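Local coordinates for putative Fe-S biosynthesis protein (Lactobacillus acidophilus, PDB 2QGO), which probably takes part in the assembly of iron-sulphur clusters, though its exact role is not established, at residues 22-30 and 72-83; 49-57 and 106-116. One frame throughout, in Å; residues are numbered along the deposited sequence.

Interaction 1: 22-30 and 72-83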
loop_
_atom_site.group_PDB
_atom_site.type_symbol
_atom_site.label_atom_id
_atom_site.label_comp_id
_atom_site.label_asym_id
_atom_site.label_seq_id
_atom_site.Cartn_x
_atom_site.Cartn_y
_atom_site.Cartn_z
ATOM N N LEU A 22 4.622 -4.630 -8.891
ATOM C CA LEU A 22 5.788 -4.598 -8.011
ATOM C C LEU A 22 6.801 -3.514 -8.389
ATOM O O LEU A 22 7.549 -3.017 -7.549
ATOM C CB LEU A 22 6.476 -5.967 -8.011
ATOM C CG LEU A 22 7.682 -6.144 -7.077
ATOM C CD1 LEU A 22 7.270 -5.930 -5.625
ATOM C CD2 LEU A 22 8.260 -7.530 -7.268
ATOM N N ASP A 23 6.803 -3.154 -9.663
ATOM C CA ASP A 23 7.709 -2.156 -10.214
ATOM C C ASP A 23 7.097 -0.757 -10.213
ATOM O O ASP A 23 7.720 0.200 -10.662
ATOM C CB ASP A 23 8.039 -2.541 -11.657
ATOM C CG ASP A 23 6.808 -2.492 -12.566
ATOM O OD1 ASP A 23 5.800 -3.202 -12.282
ATOM O OD2 ASP A 23 6.842 -1.726 -13.561
ATOM N N LYS A 24 5.873 -0.644 -9.716
ATOM C CA LYS A 24 5.170 0.625 -9.700
ATOM C C LYS A 24 5.413 1.468 -8.455
ATOM O O LYS A 24 6.068 1.040 -7.504
ATOM C CB LYS A 24 3.667 0.372 -9.809
ATOM C CG LYS A 24 3.229 -0.411 -11.035
ATOM C CD LYS A 24 3.335 0.417 -12.295
ATOM C CE LYS A 24 2.691 -0.293 -13.464
ATOM N NZ LYS A 24 2.864 0.504 -14.706
ATOM N N ILE A 25 4.867 2.682 -8.478
ATOM C CA ILE A 25 4.957 3.556 -7.328
ATOM C C ILE A 25 3.851 3.026 -6.421
ATOM O O ILE A 25 2.682 3.002 -6.810
ATOM C CB ILE A 25 4.649 5.021 -7.702
ATOM C CG1 ILE A 25 5.679 5.527 -8.718
ATOM C CG2 ILE A 25 4.617 5.885 -6.445
ATOM C CD1 ILE A 25 7.133 5.406 -8.255
ATOM N N LEU A 26 4.212 2.576 -5.230
ATOM C CA LEU A 26 3.208 2.046 -4.311
ATOM C C LEU A 26 2.965 2.992 -3.149
ATOM O O LEU A 26 3.898 3.579 -2.605
ATOM C CB LEU A 26 3.634 0.678 -3.775
ATOM C CG LEU A 26 3.864 -0.397 -4.832
ATOM C CD1 LEU A 26 4.302 -1.680 -4.148
ATOM C CD2 LEU A 26 2.579 -0.621 -5.645
ATOM N N ILE A 27 1.698 3.135 -2.786
ATOM C CA ILE A 27 1.297 4.001 -1.691
ATOM C C ILE A 27 0.506 3.193 -0.676
ATOM O O ILE A 27 -0.571 2.686 -0.983
ATOM C CB ILE A 27 0.409 5.156 -2.206
ATOM C CG1 ILE A 27 1.190 6.000 -3.212
ATOM C CG2 ILE A 27 -0.099 5.990 -1.037
ATOM C CD1 ILE A 27 0.334 7.019 -3.955
ATOM N N LEU A 28 1.051 3.066 0.528
ATOM C CA LEU A 28 0.382 2.332 1.596
ATOM C C LEU A 28 -0.332 3.353 2.467
ATOM O O LEU A 28 0.283 4.282 2.977
ATOM C CB LEU A 28 1.406 1.553 2.430
ATOM C CG LEU A 28 0.927 0.844 3.706
ATOM C CD1 LEU A 28 -0.145 -0.197 3.360
ATOM C CD2 LEU A 28 2.130 0.173 4.398
ATOM N N ILE A 29 -1.636 3.197 2.628
ATOM C CA ILE A 29 -2.389 4.137 3.440
ATOM C C ILE A 29 -3.523 3.456 4.178
ATOM O O ILE A 29 -3.873 2.311 3.888
ATOM C CB ILE A 29 -2.991 5.245 2.574
ATOM C CG1 ILE A 29 -3.916 4.621 1.534
ATOM C CG2 ILE A 29 -1.885 6.038 1.901
ATOM C CD1 ILE A 29 -4.741 5.623 0.780
ATOM N N THR A 30 -4.084 4.169 5.149
ATOM C CA THR A 30 -5.212 3.649 5.905
ATOM C C THR A 30 -6.382 4.016 5.020
ATOM O O THR A 30 -6.316 4.982 4.265
ATOM C CB THR A 30 -5.406 4.373 7.252
ATOM O OG1 THR A 30 -5.808 5.724 6.999
ATOM C CG2 THR A 30 -4.121 4.383 8.057
ATOM N N VAL A 72 11.579 -1.638 -3.670
ATOM C CA VAL A 72 10.193 -1.296 -3.914
ATOM C C VAL A 72 10.013 0.194 -3.651
ATOM O O VAL A 72 10.428 0.707 -2.608
ATOM C CB VAL A 72 9.255 -2.106 -2.989
ATOM C CG1 VAL A 72 7.807 -1.680 -3.198
ATOM C CG2 VAL A 72 9.422 -3.595 -3.272
ATOM N N LYS A 73 9.412 0.892 -4.605
ATOM C CA LYS A 73 9.171 2.321 -4.450
ATOM C C LYS A 73 7.827 2.479 -3.743
ATOM O O LYS A 73 6.796 2.659 -4.388
ATOM C CB LYS A 73 9.144 2.994 -5.820
ATOM C CG LYS A 73 10.448 2.820 -6.585
ATOM C CD LYS A 73 10.349 3.363 -7.996
ATOM C CE LYS A 73 11.687 3.282 -8.692
ATOM N NZ LYS A 73 11.600 3.776 -10.098
ATOM N N ILE A 74 7.855 2.383 -2.416
ATOM C CA ILE A 74 6.644 2.484 -1.607
ATOM C C ILE A 74 6.644 3.727 -0.730
ATOM O O ILE A 74 7.629 4.034 -0.068
ATOM C CB ILE A 74 6.448 1.199 -0.740
ATOM C CG1 ILE A 74 5.216 1.349 0.160
ATOM C CG2 ILE A 74 7.709 0.909 0.080
ATOM C CD1 ILE A 74 4.772 0.049 0.810
ATOM N N TYR A 75 5.517 4.430 -0.729
ATOM C CA TYR A 75 5.359 5.676 0.019
ATOM C C TYR A 75 4.132 5.708 0.925
ATOM O O TYR A 75 3.304 4.802 0.911
ATOM C CB TYR A 75 5.228 6.842 -0.960
ATOM C CG TYR A 75 6.431 7.066 -1.841
ATOM C CD1 TYR A 75 7.300 8.123 -1.597
ATOM C CD2 TYR A 75 6.699 6.228 -2.926
ATOM C CE1 TYR A 75 8.411 8.350 -2.411
ATOM C CE2 TYR A 75 7.819 6.443 -3.752
ATOM C CZ TYR A 75 8.670 7.513 -3.483
ATOM O OH TYR A 75 9.777 7.759 -4.273
ATOM N N THR A 76 4.036 6.786 1.699
ATOM C CA THR A 76 2.908 7.028 2.587
ATOM C C THR A 76 2.899 8.520 2.927
ATOM O O THR A 76 3.695 9.285 2.386
ATOM C CB THR A 76 3.003 6.193 3.879
ATOM O OG1 THR A 76 1.728 6.188 4.532
ATOM C CG2 THR A 76 4.046 6.768 4.825
ATOM N N SER A 77 1.990 8.939 3.800
ATOM C CA SER A 77 1.909 10.346 4.181
ATOM C C SER A 77 2.145 10.525 5.673
ATOM O O SER A 77 2.184 9.553 6.434
ATOM C CB SER A 77 0.544 10.937 3.794
ATOM O OG SER A 77 -0.525 10.344 4.512
ATOM N N ASP A 78 2.315 11.769 6.099
ATOM C CA ASP A 78 2.553 12.026 7.510
ATOM C C ASP A 78 1.354 11.574 8.328
ATOM O O ASP A 78 1.494 11.064 9.439
ATOM C CB ASP A 78 2.881 13.510 7.724
ATOM C CG ASP A 78 4.314 13.843 7.309
ATOM O OD1 ASP A 78 5.229 13.105 7.741
ATOM O OD2 ASP A 78 4.537 14.828 6.555
ATOM N N PHE A 79 0.168 11.720 7.762
ATOM C CA PHE A 79 -1.035 11.287 8.457
ATOM C C PHE A 79 -1.116 9.769 8.580
ATOM O O PHE A 79 -1.406 9.227 9.650
ATOM C CB PHE A 79 -2.277 11.760 7.716
ATOM C CG PHE A 79 -3.546 11.169 8.251
ATOM C CD1 PHE A 79 -4.013 11.529 9.518
ATOM C CD2 PHE A 79 -4.263 10.232 7.507
ATOM C CE1 PHE A 79 -5.178 10.964 10.038
ATOM C CE2 PHE A 79 -5.434 9.658 8.018
ATOM C CZ PHE A 79 -5.893 10.023 9.284
ATOM N N ASP A 80 -0.895 9.085 7.463
ATOM C CA ASP A 80 -0.974 7.629 7.441
ATOM C C ASP A 80 0.132 6.919 8.221
ATOM O O ASP A 80 -0.078 5.813 8.706
ATOM C CB ASP A 80 -0.991 7.127 5.989
ATOM C CG ASP A 80 -2.278 7.476 5.263
ATOM O OD1 ASP A 80 -3.348 6.921 5.615
ATOM O OD2 ASP A 80 -2.224 8.310 4.333
ATOM N N LYS A 81 1.297 7.544 8.365
ATOM C CA LYS A 81 2.384 6.884 9.084
ATOM C C LYS A 81 2.137 6.697 10.578
ATOM O O LYS A 81 2.751 5.828 11.204
ATOM C CB LYS A 81 3.708 7.622 8.868
ATOM C CG LYS A 81 3.735 9.006 9.464
ATOM C CD LYS A 81 5.066 9.715 9.227
ATOM C CE LYS A 81 5.038 11.065 9.931
ATOM N NZ LYS A 81 6.212 11.922 9.623
ATOM N N THR A 82 1.234 7.484 11.158
ATOM C CA THR A 82 0.957 7.348 12.580
ATOM C C THR A 82 0.195 6.061 12.894
ATOM O O THR A 82 0.253 5.558 14.023
ATOM C CB THR A 82 0.174 8.565 13.125
ATOM O OG1 THR A 82 -0.939 8.854 12.271
ATOM C CG2 THR A 82 1.075 9.781 13.182
ATOM N N MET A 83 -0.506 5.516 11.903
ATOM C CA MET A 83 -1.243 4.275 12.116
ATOM C C MET A 83 -0.493 3.042 11.616
ATOM O O MET A 83 -0.994 1.918 11.716
ATOM C CB MET A 83 -2.619 4.348 11.454
ATOM C CG MET A 83 -3.764 4.428 12.468
ATOM S SD MET A 83 -5.046 5.513 11.843
ATOM C CE MET A 83 -4.178 7.080 11.948
HETATM O O HOH W 1 8.317 -0.392 -6.901
#

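Interaction 2: 49-57 and 106-116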
loop_
_atom_site.group_PDB
_atom_site.type_symbol
_atom_site.label_atom_id
_atom_site.label_comp_id
_atom_site.label_asym_id
_atom_site.label_seq_id
_atom_site.Cartn_x
_atom_site.Cartn_y
_atom_site.Cartn_z
ATOM N N HIS A 49 -8.073 -0.512 8.736
ATOM C CA HIS A 49 -7.968 -1.115 7.407
ATOM C C HIS A 49 -6.962 -0.372 6.528
ATOM O O HIS A 49 -6.829 0.851 6.612
ATOM C CB HIS A 49 -9.335 -1.118 6.722
ATOM C CG HIS A 49 -9.309 -1.677 5.333
ATOM N ND1 HIS A 49 -8.862 -2.951 5.051
ATOM C CD2 HIS A 49 -9.652 -1.128 4.143
ATOM C CE1 HIS A 49 -8.927 -3.163 3.749
ATOM N NE2 HIS A 49 -9.403 -2.071 3.174
ATOM N N PHE A 50 -6.250 -1.111 5.685
ATOM C CA PHE A 50 -5.271 -0.488 4.805
ATOM C C PHE A 50 -5.376 -0.974 3.375
ATOM O O PHE A 50 -5.985 -2.002 3.085
ATOM C CB PHE A 50 -3.839 -0.754 5.291
ATOM C CG PHE A 50 -3.581 -0.323 6.705
ATOM C CD1 PHE A 50 -4.011 -1.108 7.774
ATOM C CD2 PHE A 50 -2.910 0.859 6.973
ATOM C CE1 PHE A 50 -3.773 -0.719 9.092
ATOM C CE2 PHE A 50 -2.667 1.258 8.296
ATOM C CZ PHE A 50 -3.100 0.464 9.349
ATOM N N SER A 51 -4.778 -0.220 2.470
ATOM C CA SER A 51 -4.776 -0.622 1.080
ATOM C C SER A 51 -3.517 -0.145 0.391
ATOM O O SER A 51 -2.860 0.805 0.835
ATOM C CB SER A 51 -6.030 -0.093 0.366
ATOM O OG SER A 51 -6.182 1.296 0.536
ATOM N N ILE A 52 -3.161 -0.847 -0.672
ATOM C CA ILE A 52 -1.992 -0.506 -1.472
ATOM C C ILE A 52 -2.498 0.155 -2.738
ATOM O O ILE A 52 -3.264 -0.435 -3.492
ATOM C CB ILE A 52 -1.180 -1.756 -1.879
ATOM C CG1 ILE A 52 -0.340 -2.240 -0.696
ATOM C CG2 ILE A 52 -0.283 -1.433 -3.082
ATOM C CD1 ILE A 52 0.697 -1.218 -0.238
ATOM N N ILE A 53 -2.065 1.382 -2.967
ATOM C CA ILE A 53 -2.472 2.104 -4.156
ATOM C C ILE A 53 -1.267 2.171 -5.073
ATOM O O ILE A 53 -0.185 2.540 -4.631
ATOM C CB ILE A 53 -2.908 3.544 -3.799
ATOM C CG1 ILE A 53 -3.996 3.501 -2.726
ATOM C CG2 ILE A 53 -3.384 4.276 -5.039
ATOM C CD1 ILE A 53 -5.167 2.594 -3.063
ATOM N N TRP A 54 -1.432 1.799 -6.337
ATOM C CA TRP A 54 -0.301 1.887 -7.250
ATOM C C TRP A 54 -0.469 3.002 -8.281
ATOM O O TRP A 54 -1.578 3.292 -8.732
ATOM C CB TRP A 54 -0.035 0.543 -7.947
ATOM C CG TRP A 54 -1.080 0.085 -8.905
ATOM C CD1 TRP A 54 -2.126 -0.747 -8.640
ATOM C CD2 TRP A 54 -1.147 0.383 -10.309
ATOM N NE1 TRP A 54 -2.839 -0.995 -9.791
ATOM C CE2 TRP A 54 -2.261 -0.313 -10.830
ATOM C CE3 TRP A 54 -0.374 1.170 -11.175
ATOM C CZ2 TRP A 54 -2.621 -0.250 -12.181
ATOM C CZ3 TRP A 54 -0.733 1.238 -12.526
ATOM C CH2 TRP A 54 -1.848 0.530 -13.012
ATOM N N LEU A 55 0.646 3.635 -8.629
ATOM C CA LEU A 55 0.660 4.727 -9.600
ATOM C C LEU A 55 1.873 4.572 -10.508
ATOM O O LEU A 55 2.714 3.697 -10.290
ATOM C CB LEU A 55 0.753 6.081 -8.886
ATOM C CG LEU A 55 -0.335 6.538 -7.912
ATOM C CD1 LEU A 55 0.115 7.851 -7.275
ATOM C CD2 LEU A 55 -1.668 6.736 -8.636
ATOM N N ASP A 56 1.969 5.418 -11.529
ATOM C CA ASP A 56 3.121 5.346 -12.424
ATOM C C ASP A 56 4.154 6.429 -12.151
ATOM O O ASP A 56 5.279 6.363 -12.637
ATOM C CB ASP A 56 2.664 5.365 -13.877
ATOM C CG ASP A 56 2.180 4.004 -14.326
ATOM O OD1 ASP A 56 3.014 3.076 -14.369
ATOM O OD2 ASP A 56 0.974 3.847 -14.613
ATOM N N LYS A 57 3.759 7.409 -11.345
ATOM C CA LYS A 57 4.627 8.505 -10.943
ATOM C C LYS A 57 4.289 8.826 -9.494
ATOM O O LYS A 57 3.214 8.471 -9.002
ATOM C CB LYS A 57 4.413 9.738 -11.827
ATOM C CG LYS A 57 4.957 9.572 -13.244
ATOM C CD LYS A 57 4.901 10.878 -14.047
ATOM C CE LYS A 57 6.154 11.742 -13.853
ATOM N NZ LYS A 57 6.412 12.117 -12.427
ATOM N N LEU A 106 -2.024 -5.855 11.532
ATOM C CA LEU A 106 -2.600 -4.544 11.241
ATOM C C LEU A 106 -3.847 -4.681 10.375
ATOM O O LEU A 106 -4.845 -3.997 10.592
ATOM C CB LEU A 106 -1.566 -3.673 10.521
ATOM C CG LEU A 106 -0.481 -3.067 11.411
ATOM C CD1 LEU A 106 0.758 -2.732 10.592
ATOM C CD2 LEU A 106 -1.043 -1.820 12.089
ATOM N N ASP A 107 -3.777 -5.564 9.389
ATOM C CA ASP A 107 -4.900 -5.792 8.494
ATOM C C ASP A 107 -4.669 -7.098 7.748
ATOM O O ASP A 107 -3.671 -7.247 7.049
ATOM C CB ASP A 107 -5.022 -4.627 7.510
ATOM C CG ASP A 107 -6.290 -4.687 6.683
ATOM O OD1 ASP A 107 -7.005 -5.708 6.759
ATOM O OD2 ASP A 107 -6.566 -3.713 5.949
ATOM N N GLY A 108 -5.592 -8.047 7.908
ATOM C CA GLY A 108 -5.464 -9.336 7.251
ATOM C C GLY A 108 -5.981 -9.390 5.825
ATOM O O GLY A 108 -5.805 -10.394 5.127
ATOM N N SER A 109 -6.627 -8.317 5.378
ATOM C CA SER A 109 -7.149 -8.287 4.015
ATOM C C SER A 109 -6.963 -6.910 3.387
ATOM O O SER A 109 -7.923 -6.155 3.213
ATOM C CB SER A 109 -8.628 -8.693 4.003
ATOM O OG SER A 109 -9.363 -8.021 5.023
ATOM N N VAL A 110 -5.713 -6.601 3.055
ATOM C CA VAL A 110 -5.345 -5.330 2.441
ATOM C C VAL A 110 -5.780 -5.322 0.980
ATOM O O VAL A 110 -5.523 -6.273 0.238
ATOM C CB VAL A 110 -3.807 -5.097 2.491
ATOM C CG1 VAL A 110 -3.464 -3.737 1.880
ATOM C CG2 VAL A 110 -3.298 -5.187 3.932
ATOM N N ASP A 111 -6.437 -4.243 0.571
ATOM C CA ASP A 111 -6.900 -4.110 -0.806
ATOM C C ASP A 111 -5.857 -3.435 -1.701
ATOM O O ASP A 111 -4.965 -2.735 -1.228
ATOM C CB ASP A 111 -8.194 -3.293 -0.862
ATOM C CG ASP A 111 -9.277 -3.859 0.027
ATOM O OD1 ASP A 111 -9.563 -5.076 -0.069
ATOM O OD2 ASP A 111 -9.854 -3.086 0.822
ATOM N N ILE A 112 -5.970 -3.674 -2.998
ATOM C CA ILE A 112 -5.077 -3.064 -3.966
ATOM C C ILE A 112 -5.929 -2.253 -4.930
ATOM O O ILE A 112 -6.939 -2.739 -5.439
ATOM C CB ILE A 112 -4.305 -4.113 -4.778
ATOM C CG1 ILE A 112 -3.238 -4.775 -3.898
ATOM C CG2 ILE A 112 -3.674 -3.453 -6.009
ATOM C CD1 ILE A 112 -2.528 -5.909 -4.597
ATOM N N GLY A 113 -5.519 -1.019 -5.182
ATOM C CA GLY A 113 -6.273 -0.190 -6.093
ATOM C C GLY A 113 -5.426 0.590 -7.074
ATOM O O GLY A 113 -4.356 1.104 -6.732
ATOM N N ASN A 114 -5.912 0.647 -8.309
ATOM C CA ASN A 114 -5.278 1.393 -9.385
ATOM C C ASN A 114 -5.596 2.862 -9.077
ATOM O O ASN A 114 -6.728 3.300 -9.247
ATOM C CB ASN A 114 -5.910 0.995 -10.721
ATOM C CG ASN A 114 -5.376 1.803 -11.886
ATOM O OD1 ASN A 114 -5.027 2.975 -11.741
ATOM N ND2 ASN A 114 -5.330 1.182 -13.058
ATOM N N GLY A 115 -4.590 3.609 -8.634
ATOM C CA GLY A 115 -4.789 5.005 -8.278
ATOM C C GLY A 115 -5.430 5.895 -9.330
ATOM O O GLY A 115 -6.378 6.633 -9.048
ATOM N N ALA A 116 -4.899 5.839 -10.544
ATOM C CA ALA A 116 -5.428 6.647 -11.626
ATOM C C ALA A 116 -6.896 6.309 -11.840
ATOM O O ALA A 116 -7.727 7.202 -11.954
ATOM C CB ALA A 116 -4.623 6.409 -12.911
HETATM O O HOH W 2 -2.503 4.070 -11.242
#

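Interaction 1: 22-30 and 72-83
Asp80 holds the end of strand 25-30 through one oxygen: its OD1 accepts from Thr30 N at 2.9 Å and from Thr30 OG1 at 3.1 Å. The amide comes from above the carboxylate plane, about 50° out of it, whereas the hydroxyl lies nearly in line with the C-O bond. The other oxygen, OD2, takes the Ser77 hydroxyl, so each carboxylate oxygen has a hydrogen-bond donor, and Ser77 OG in turn accepts from Asp80 N as the N-cap of the short helix 78-81. One step back, Thr76 OG1 donates to Leu28 O at 2.9 Å, a side chain standing in for the next strand bond. Thr76 OG1 lies anti to its own backbone N (chi1 -165°), which carries it across to that carbonyl.

Before this point the two strands run parallel, as inner neighbours of the mixed sheet. Leu26 N bonds to Lys73 O, Tyr75 N to Leu26 O and Leu28 N to Tyr75 O. A water continues the link, accepting from Lys73 N beside Lys24 O.

Packing differs on the two faces. On one, Leu26 CD1 meets Val72 CG1 at 3.6 Å and Leu28 CB meets Ile74 CD1 at 4.0 Å. On the other, Ile25 lays CD1 against Lys73 CD and brings CG2 within 4.1 Å of Tyr75 CD2. At the far end Thr30 CG2 touches Met83 CB at 3.7 Å.

Interaction 2: 49-57 and 106-116
His49 bridges two aspartates of segment 106-116 at the start of a parallel strand pair, 50-55 beside 110-114, in the middle of the protein's mixed sheet. Its NE2 donates to Asp111 OD2 at 2.6 Å; the oxygen lies near the imidazole plane, but the donor stands well above the carboxylate plane. At the other ring nitrogen, ND1 makes only a weak, strongly bent bond to Asp107 OD2. The ring reaches across because its CG is anti to the backbone N (chi1 178°), and Ser109 O sits at its edge near CE1.

Asp107 OD2 is held more squarely by Phe50 N, on the anti side and close to the carboxylate plane, at 2.6 Å. Its OD1 accepts from Ser109 N, an Asx turn that helps set the carboxylate where the chain turns its corner. The Phe50 ring then presents its edge to this corner: CD1 lies 3.7 Å from Asp107 CB, and CE1 approaches Leu106 O and CB.

Farther along, Ile52 turns both its N and its O to strand 110-114, the N donating to Asp111 O and the O accepting from Gly113 N. Val110 CG1 presses on Ser51 CA at 3.5 Å, tighter than usual. Leu55 CD2 and Ile53 CG2 each come to 3.6 Å from Gly115 CA, both methyl groups lying directly against the backbone there.

Trp54 takes the first torsion that puts CG between its backbone N and carbonyl carbon (chi1 67°), laying the indole under Asn114. Asn114 CA stands over the five-membered ring, a CH-pi contact of 3.8 Å to the centroid, while Asn114 OD1 caps Ala117 N. Beyond it the amide plane is turned 42° from the indole, with ND2 3.2 Å from Trp54 CZ2.

Both interactions are parallel strand pairings in one mixed sheet, and they meet where strand 25-30 lies against strand 50-55. There Ile27 N probably bonds to Ile53 O, Ile27 CD1 packs on Leu55 CD1 and Lys24 makes a salt bridge with Asp56. Strands 25-30 and 50-55 are largely buried; their partners have more exposed residues, such as Lys73 and Asp111. Polar side chains take over from backbone bonds at one end of each: in interaction 1 at the C-terminal end of strand 25-30, where the aspartate belongs to a short helix, and in interaction 2 at the N-terminal end of strand 50-55, where a histidine joins two aspartates. Interaction 2 also leads directly into helix 115-125, with an indole at that junction.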